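Local atomic coordinates of ankyrin repeat-containing protein YAR1 (Saccharomyces cerevisiae, PDB entry 4BSZ), a protein that is required for a normal rate of cell proliferation in yeast, binds unfolded protein and contains ankyrin repeats. Residues T54-A59 and R69-T74; N89-T94 and P122-K127. All blocks are in the same frame, centred on the assembly; numbering follows the deposited sequence.

Contact 1. Residues T54-A59 and R69-T74; sequences TALHMA and RYILET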
ATOM      1  N   THR B  54      39.179 -32.575   5.766  1.00 52.89           N
ATOM      2  CA  THR B  54      40.293 -32.962   4.903  1.00 52.31           C
ATOM      3  C   THR B  54      41.248 -31.805   4.616  1.00 51.39           C
ATOM      4  O   THR B  54      41.025 -30.673   5.055  1.00 51.23           O
ATOM      5  CB  THR B  54      39.793 -33.516   3.564  1.00 61.26           C
ATOM      6  OG1 THR B  54      39.297 -32.439   2.752  1.00 59.95           O
ATOM      7  CG2 THR B  54      38.687 -34.544   3.801  1.00 62.44           C
ATOM      8  N   ALA B  55      42.315 -32.098   3.876  1.00 65.90           N
ATOM      9  CA  ALA B  55      43.284 -31.077   3.484  1.00 65.44           C
ATOM     10  C   ALA B  55      42.655 -30.115   2.484  1.00 64.53           C
ATOM     11  O   ALA B  55      43.012 -28.941   2.425  1.00 64.52           O
ATOM     12  CB  ALA B  55      44.527 -31.722   2.891  1.00 58.22           C
ATOM     13  N   LEU B  56      41.728 -30.632   1.685  1.00 52.64           N
ATOM     14  CA  LEU B  56      40.968 -29.798   0.775  1.00 52.11           C
ATOM     15  C   LEU B  56      40.243 -28.700   1.564  1.00 52.01           C
ATOM     16  O   LEU B  56      40.272 -27.541   1.174  1.00 52.06           O
ATOM     17  CB  LEU B  56      39.967 -30.643  -0.016  1.00 48.82           C
ATOM     18  CG  LEU B  56      39.283 -29.940  -1.190  1.00 48.66           C
ATOM     19  CD1 LEU B  56      40.323 -29.430  -2.192  1.00 49.13           C
ATOM     20  CD2 LEU B  56      38.294 -30.876  -1.859  1.00 48.95           C
ATOM     21  N   HIS B  57      39.610 -29.073   2.675  1.00 55.72           N
ATOM     22  CA  HIS B  57      38.981 -28.107   3.569  1.00 56.12           C
ATOM     23  C   HIS B  57      39.920 -26.958   3.928  1.00 56.65           C
ATOM     24  O   HIS B  57      39.599 -25.790   3.728  1.00 56.87           O
ATOM     25  CB  HIS B  57      38.533 -28.784   4.863  1.00 53.49           C
ATOM     26  CG  HIS B  57      37.211 -29.480   4.764  1.00 53.56           C
ATOM     27  ND1 HIS B  57      37.096 -30.827   4.494  1.00 53.82           N
ATOM     28  CD2 HIS B  57      35.947 -29.018   4.926  1.00 53.75           C
ATOM     29  CE1 HIS B  57      35.818 -31.164   4.489  1.00 54.19           C
ATOM     30  NE2 HIS B  57      35.101 -30.083   4.745  1.00 54.06           N
ATOM     31  N   MET B  58      41.084 -27.297   4.456  1.00 56.29           N
ATOM     32  CA  MET B  58      42.011 -26.292   4.956  1.00 57.22           C
ATOM     33  C   MET B  58      42.473 -25.324   3.869  1.00 57.11           C
ATOM     34  O   MET B  58      42.408 -24.107   4.041  1.00 58.03           O
ATOM     35  CB  MET B  58      43.212 -26.982   5.594  1.00 59.84           C
ATOM     36  CG  MET B  58      42.824 -28.021   6.625  1.00 60.53           C
ATOM     37  SD  MET B  58      42.248 -27.251   8.147  1.00 62.38           S
ATOM     38  CE  MET B  58      41.181 -28.526   8.818  1.00 63.08           C
ATOM     39  N   ALA B  59      42.937 -25.868   2.751  1.00 53.89           N
ATOM     40  CA  ALA B  59      43.409 -25.045   1.647  1.00 54.32           C
ATOM     41  C   ALA B  59      42.275 -24.199   1.063  1.00 54.37           C
ATOM     42  O   ALA B  59      42.494 -23.065   0.624  1.00 55.51           O
ATOM     43  CB  ALA B  59      44.048 -25.914   0.564  1.00 56.50           C
ATOM     44  N   ARG B  69      44.451 -26.636  -6.211  1.00 69.36           N
ATOM     45  CA  ARG B  69      44.524 -27.287  -7.509  1.00 70.85           C
ATOM     46  C   ARG B  69      45.449 -28.502  -7.462  1.00 70.96           C
ATOM     47  O   ARG B  69      45.155 -29.535  -8.059  1.00 71.45           O
ATOM     48  CB  ARG B  69      44.988 -26.295  -8.571  1.00 68.77           C
ATOM     49  CG  ARG B  69      45.112 -26.880  -9.947  1.00 71.00           C
ATOM     50  CD  ARG B  69      45.652 -25.830 -10.878  1.00 74.07           C
ATOM     51  NE  ARG B  69      44.781 -24.659 -10.938  1.00 74.50           N
ATOM     52  CZ  ARG B  69      43.683 -24.594 -11.689  1.00 75.33           C
ATOM     53  NH1 ARG B  69      43.318 -25.641 -12.426  1.00 75.83           N
ATOM     54  NH2 ARG B  69      42.943 -23.492 -11.698  1.00 75.93           N
ATOM     55  N   TYR B  70      46.555 -28.384  -6.735  1.00 73.33           N
ATOM     56  CA  TYR B  70      47.477 -29.502  -6.596  1.00 73.58           C
ATOM     57  C   TYR B  70      46.814 -30.685  -5.903  1.00 72.14           C
ATOM     58  O   TYR B  70      46.894 -31.818  -6.370  1.00 72.93           O
ATOM     59  CB  TYR B  70      48.728 -29.098  -5.816  1.00 73.33           C
ATOM     60  CG  TYR B  70      49.619 -30.269  -5.477  1.00 73.51           C
ATOM     61  CD1 TYR B  70      50.533 -30.759  -6.398  1.00 75.50           C
ATOM     62  CD2 TYR B  70      49.538 -30.895  -4.240  1.00 72.11           C
ATOM     63  CE1 TYR B  70      51.355 -31.841  -6.094  1.00 75.94           C
ATOM     64  CE2 TYR B  70      50.356 -31.980  -3.925  1.00 72.66           C
ATOM     65  CZ  TYR B  70      51.263 -32.449  -4.854  1.00 74.50           C
ATOM     66  OH  TYR B  70      52.075 -33.526  -4.538  1.00 75.30           O
ATOM     67  N   ILE B  71      46.187 -30.415  -4.772  1.00 65.82           N
ATOM     68  CA  ILE B  71      45.493 -31.447  -4.028  1.00 64.87           C
ATOM     69  C   ILE B  71      44.502 -32.168  -4.937  1.00 65.36           C
ATOM     70  O   ILE B  71      44.427 -33.394  -4.947  1.00 65.92           O
ATOM     71  CB  ILE B  71      44.765 -30.846  -2.810  1.00 51.34           C
ATOM     72  CG1 ILE B  71      45.788 -30.304  -1.814  1.00 51.31           C
ATOM     73  CG2 ILE B  71      43.863 -31.879  -2.164  1.00 50.87           C
ATOM     74  CD1 ILE B  71      45.207 -29.553  -0.662  1.00 50.57           C
ATOM     75  N   LEU B  72      43.762 -31.403  -5.726  1.00 73.42           N
ATOM     76  CA  LEU B  72      42.754 -31.985  -6.595  1.00 74.13           C
ATOM     77  C   LEU B  72      43.376 -32.792  -7.730  1.00 76.25           C
ATOM     78  O   LEU B  72      42.922 -33.894  -8.030  1.00 77.09           O
ATOM     79  CB  LEU B  72      41.820 -30.903  -7.140  1.00 54.10           C
ATOM     80  CG  LEU B  72      40.750 -30.410  -6.166  1.00 52.42           C
ATOM     81  CD1 LEU B  72      40.009 -29.211  -6.743  1.00 52.77           C
ATOM     82  CD2 LEU B  72      39.786 -31.537  -5.819  1.00 52.06           C
ATOM     83  N   GLU B  73      44.410 -32.243  -8.357  1.00 69.54           N
ATOM     84  CA  GLU B  73      45.100 -32.939  -9.441  1.00 72.02           C
ATOM     85  C   GLU B  73      45.652 -34.292  -8.973  1.00 72.28           C
ATOM     86  O   GLU B  73      45.421 -35.330  -9.603  1.00 73.98           O
ATOM     87  CB  GLU B  73      46.232 -32.072 -10.001  1.00 96.01           C
ATOM     88  CG  GLU B  73      45.770 -30.945 -10.911  1.00 97.31           C
ATOM     89  CD  GLU B  73      46.895 -29.992 -11.271  1.00 99.01           C
ATOM     90  OE1 GLU B  73      48.004 -30.132 -10.699  1.00 98.74           O
ATOM     91  OE2 GLU B  73      46.668 -29.102 -12.124  1.00100.92           O
ATOM     92  N   THR B  74      46.367 -34.262  -7.854  1.00 67.90           N
ATOM     93  CA  THR B  74      46.936 -35.453  -7.245  1.00 68.27           C
ATOM     94  C   THR B  74      45.888 -36.516  -6.901  1.00 68.20           C
ATOM     95  O   THR B  74      46.048 -37.688  -7.222  1.00 70.02           O
ATOM     96  CB  THR B  74      47.745 -35.076  -5.989  1.00 63.66           C
ATOM     97  OG1 THR B  74      48.744 -34.115  -6.351  1.00 64.17           O
ATOM     98  CG2 THR B  74      48.423 -36.293  -5.391  1.00 64.50           C
TER
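Ile71 carries its CG1 branch anti to its carbonyl carbon, and an extended chi2 of 173° pushes CD1 out toward helix 55-61. Leu56 answers with CG anti to its backbone N (chi1 -169°), which brings CD1 over to helix 65-78. The CD1 methyl of Ile71 reaches Ala59 CB at 4.0 Å and Ala55 CB at 4.2 Å. It also lies 3.8 Å from Ala55 O. The two alanines sit one helical turn apart, so a single isoleucine methyl meets both. Beside this, Leu56 CD1 touches Leu72 CG at 4.1 Å, the two side chains crossing at about a right angle. The same Leu56 methyl lies 4.3 Å from Ile71 CG2. The segments run nearly antiparallel, with 158° between their directions and 10.1 Å between their axes. This is the helix pair of the ankyrin repeat at 51-80. Phe87 of helix 81-88 packs on both Leu56 and Ile71. Ile19 and Ala22 of helix 12-24 pack on Ala55. All five touching residues are buried. The side-chain contacts are all between aliphatic carbons, so apolar packing holds the two helices together here.

Contact 2. Residues N89-T94 and P122-K127; sequences NEVNKT and PFIRNK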
ATOM      1  N   ASN B  89      33.460 -33.887  -2.221  1.00 59.49           N
ATOM      2  CA  ASN B  89      32.223 -33.640  -1.511  1.00 59.28           C
ATOM      3  C   ASN B  89      32.263 -34.229  -0.114  1.00 59.84           C
ATOM      4  O   ASN B  89      31.222 -34.423   0.501  1.00 60.57           O
ATOM      5  CB  ASN B  89      31.040 -34.213  -2.298  1.00 79.95           C
ATOM      6  CG  ASN B  89      30.849 -33.533  -3.644  1.00 79.56           C
ATOM      7  OD1 ASN B  89      30.801 -32.303  -3.729  1.00 77.80           O
ATOM      8  ND2 ASN B  89      30.747 -34.332  -4.703  1.00 81.47           N
ATOM      9  N   GLU B  90      33.462 -34.527   0.382  1.00 63.26           N
ATOM     10  CA  GLU B  90      33.614 -35.105   1.716  1.00 64.02           C
ATOM     11  C   GLU B  90      33.217 -34.070   2.770  1.00 62.73           C
ATOM     12  O   GLU B  90      33.546 -32.882   2.648  1.00 60.96           O
ATOM     13  CB  GLU B  90      35.046 -35.603   1.937  1.00111.51           C
ATOM     14  CG  GLU B  90      35.172 -36.773   2.907  1.00113.38           C
ATOM     15  CD  GLU B  90      35.375 -36.337   4.352  1.00112.89           C
ATOM     16  OE1 GLU B  90      35.566 -35.128   4.591  1.00111.08           O
ATOM     17  OE2 GLU B  90      35.351 -37.204   5.254  1.00114.58           O
ATOM     18  N   VAL B  91      32.488 -34.529   3.785  1.00 60.59           N
ATOM     19  CA  VAL B  91      31.981 -33.662   4.849  1.00 59.95           C
ATOM     20  C   VAL B  91      32.639 -33.993   6.190  1.00 60.74           C
ATOM     21  O   VAL B  91      32.955 -35.156   6.470  1.00 62.45           O
ATOM     22  CB  VAL B  91      30.433 -33.778   4.996  1.00 60.96           C
ATOM     23  CG1 VAL B  91      29.741 -33.402   3.701  1.00 60.32           C
ATOM     24  CG2 VAL B  91      30.021 -35.173   5.433  1.00 63.65           C
ATOM     25  N   ASN B  92      32.856 -32.975   7.017  1.00 59.62           N
ATOM     26  CA  ASN B  92      33.414 -33.208   8.351  1.00 60.63           C
ATOM     27  C   ASN B  92      32.316 -33.581   9.349  1.00 62.55           C
ATOM     28  O   ASN B  92      31.179 -33.800   8.945  1.00 63.19           O
ATOM     29  CB  ASN B  92      34.224 -31.999   8.824  1.00 63.12           C
ATOM     30  CG  ASN B  92      33.423 -30.711   8.799  1.00 62.01           C
ATOM     31  OD1 ASN B  92      32.218 -30.704   9.045  1.00 62.72           O
ATOM     32  ND2 ASN B  92      34.099 -29.609   8.495  1.00 60.47           N
ATOM     33  N   LYS B  93      32.647 -33.657  10.638  1.00 83.02           N
ATOM     34  CA  LYS B  93      31.666 -34.071  11.648  1.00 85.35           C
ATOM     35  C   LYS B  93      30.444 -33.148  11.672  1.00 84.98           C
ATOM     36  O   LYS B  93      29.343 -33.556  12.055  1.00 86.92           O
ATOM     37  CB  LYS B  93      32.287 -34.145  13.051  1.00 87.04           C
ATOM     38  CG  LYS B  93      33.281 -35.285  13.268  1.00 88.29           C
ATOM     39  CD  LYS B  93      33.279 -35.745  14.733  1.00 91.02           C
ATOM     40  CE  LYS B  93      34.632 -36.320  15.183  1.00 91.65           C
ATOM     41  NZ  LYS B  93      35.120 -37.467  14.365  1.00 91.94           N
ATOM     42  N   THR B  94      30.653 -31.906  11.248  1.00 67.22           N
ATOM     43  CA  THR B  94      29.610 -30.891  11.261  1.00 66.73           C
ATOM     44  C   THR B  94      28.830 -30.918   9.936  1.00 65.82           C
ATOM     45  O   THR B  94      27.830 -30.213   9.767  1.00 65.56           O
ATOM     46  CB  THR B  94      30.230 -29.503  11.541  1.00 64.94           C
ATOM     47  OG1 THR B  94      31.137 -29.612  12.646  1.00 65.94           O
ATOM     48  CG2 THR B  94      29.167 -28.468  11.872  1.00 65.04           C
ATOM     49  N   PRO B 122      27.091 -27.927  -4.510  1.00 62.07           N
ATOM     50  CA  PRO B 122      26.829 -26.811  -3.596  1.00 60.63           C
ATOM     51  C   PRO B 122      25.476 -26.966  -2.906  1.00 61.30           C
ATOM     52  O   PRO B 122      25.013 -26.042  -2.232  1.00 60.49           O
ATOM     53  CB  PRO B 122      26.798 -25.612  -4.540  1.00 52.98           C
ATOM     54  CG  PRO B 122      26.187 -26.172  -5.795  1.00 54.41           C
ATOM     55  CD  PRO B 122      26.623 -27.629  -5.877  1.00 55.80           C
ATOM     56  N   PHE B 123      24.852 -28.130  -3.080  1.00 59.57           N
ATOM     57  CA  PHE B 123      23.544 -28.389  -2.492  1.00 60.74           C
ATOM     58  C   PHE B 123      23.613 -29.321  -1.293  1.00 61.78           C
ATOM     59  O   PHE B 123      22.592 -29.566  -0.648  1.00 63.04           O
ATOM     60  CB  PHE B 123      22.580 -28.937  -3.536  1.00 77.76           C
ATOM     61  CG  PHE B 123      22.255 -27.955  -4.616  1.00 77.07           C
ATOM     62  CD1 PHE B 123      21.484 -26.838  -4.342  1.00 76.21           C
ATOM     63  CD2 PHE B 123      22.730 -28.134  -5.906  1.00 77.53           C
ATOM     64  CE1 PHE B 123      21.186 -25.920  -5.330  1.00 75.74           C
ATOM     65  CE2 PHE B 123      22.436 -27.220  -6.902  1.00 77.16           C
ATOM     66  CZ  PHE B 123      21.663 -26.110  -6.613  1.00 76.22           C
ATOM     67  N   ILE B 124      24.809 -29.834  -0.997  1.00 58.08           N
ATOM     68  CA  ILE B 124      25.001 -30.669   0.180  1.00 59.11           C
ATOM     69  C   ILE B 124      24.600 -29.853   1.394  1.00 58.48           C
ATOM     70  O   ILE B 124      25.030 -28.709   1.547  1.00 56.69           O
ATOM     71  CB  ILE B 124      26.470 -31.104   0.367  1.00 63.82           C
ATOM     72  CG1 ILE B 124      27.023 -31.772  -0.898  1.00 64.42           C
ATOM     73  CG2 ILE B 124      26.594 -32.021   1.572  1.00 65.21           C
ATOM     74  CD1 ILE B 124      26.581 -33.190  -1.088  1.00 67.00           C
ATOM     75  N   ARG B 125      23.764 -30.440   2.242  1.00 80.43           N
ATOM     76  CA  ARG B 125      23.264 -29.757   3.422  1.00 80.43           C
ATOM     77  C   ARG B 125      23.944 -30.269   4.673  1.00 81.13           C
ATOM     78  O   ARG B 125      24.048 -31.476   4.870  1.00 82.90           O
ATOM     79  CB  ARG B 125      21.764 -29.972   3.532  1.00 97.28           C
ATOM     80  CG  ARG B 125      21.025 -29.438   2.347  1.00 96.79           C
ATOM     81  CD  ARG B 125      19.936 -28.511   2.796  1.00 96.93           C
ATOM     82  NE  ARG B 125      18.671 -29.216   2.950  1.00 99.61           N
ATOM     83  CZ  ARG B 125      17.640 -29.065   2.127  1.00100.36           C
ATOM     84  NH1 ARG B 125      17.733 -28.221   1.104  1.00 98.57           N
ATOM     85  NH2 ARG B 125      16.518 -29.745   2.333  1.00103.15           N
ATOM     86  N   ASN B 126      24.404 -29.353   5.523  1.00 61.52           N
ATOM     87  CA  ASN B 126      25.092 -29.736   6.768  1.00 62.30           C
ATOM     88  C   ASN B 126      24.162 -30.094   7.951  1.00 64.73           C
ATOM     89  O   ASN B 126      22.934 -30.106   7.808  1.00 65.93           O
ATOM     90  CB  ASN B 126      26.108 -28.659   7.177  1.00 67.21           C
ATOM     91  CG  ASN B 126      25.456 -27.322   7.509  1.00 66.60           C
ATOM     92  OD1 ASN B 126      24.328 -27.267   7.987  1.00 67.97           O
ATOM     93  ND2 ASN B 126      26.177 -26.236   7.261  1.00 64.81           N
ATOM     94  N   LYS B 127      24.754 -30.364   9.113  1.00 64.03           N
ATOM     95  CA  LYS B 127      23.991 -30.752  10.304  1.00 66.74           C
ATOM     96  C   LYS B 127      22.960 -29.699  10.728  1.00 67.02           C
ATOM     97  O   LYS B 127      22.016 -30.002  11.470  1.00 69.57           O
ATOM     98  CB  LYS B 127      24.921 -31.075  11.486  1.00 85.55           C
ATOM     99  CG  LYS B 127      25.855 -32.260  11.275  1.00 85.96           C
ATOM    100  CD  LYS B 127      25.098 -33.570  11.124  1.00 88.63           C
ATOM    101  CE  LYS B 127      26.051 -34.719  10.790  1.00 89.04           C
ATOM    102  NZ  LYS B 127      27.001 -35.013  11.899  1.00 89.87           N
TER
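The side chain of Lys127 bends back over the end of 89-94. Its CG is anti to the carbonyl carbon (chi1 -63°), and further bends at chi2 and chi4 carry the amine back to the peptide that precedes Thr94. There Lys127 NZ donates to Lys93 O at 2.8 Å. The amine meets this carbonyl at a C=O...N angle of 156°, tilted from the carbonyl plane. The backbone of the same lysine makes the second bond: Lys127 N gives to Thr94 O at 3.1 Å, with a nearly straight N-H...O angle of 168°. One residue thus grips two successive carbonyls. Asn126 lies alongside, its CB 3.5 Å from Thr94 O. These are the loops that precede helices 98-104 and 132-138 in the ankyrin stack, and each has an asparagine with its CG between the backbone N and the carbonyl carbon. Asn92 OD1 accepts from Thr94 N at 3.0 Å, an Asx turn, and also from Asn96 N. Asn126 OD1 accepts from Phe128 N and His130 N, while its ND2 donates to Asn96 OD1. Asn92 OD1 holds its own turn; Asn126 ND2 links the two loops. Nearer the start of the segments, Val91 and Ile124 point at each other. Their side chains cross obliquely, and Val91 CG1 meets Ile124 CG2 at 4.0 Å. This is the one apolar side-chain pair across the segments, set apart from the hydrogen bonds of Lys127. Asn89 OD1 accepts from Asp121 N, a further tie between the loops just beyond this apolar pair.

From the N terminus, the chain passes helices 12-24 and 27-37 and then reaches contact 1. This closes a short hairpin of two helices, with nine residues between 54-59 and 69-74. Helix 81-88 follows, and contact 2 opens at its end. Contact 2 closes a longer loop of 27 residues, which holds helices 98-104 and 108-117. The two loops lie in series and neither nest nor cross. Contact 1 pairs helices within one repeat, while contact 2 joins the loop before helix 98-104 to the loop before helix 132-138. Their centres are about 16 Å apart, yet they touch: Thr54 and His57 pack on Glu90, and His57 on Asn92.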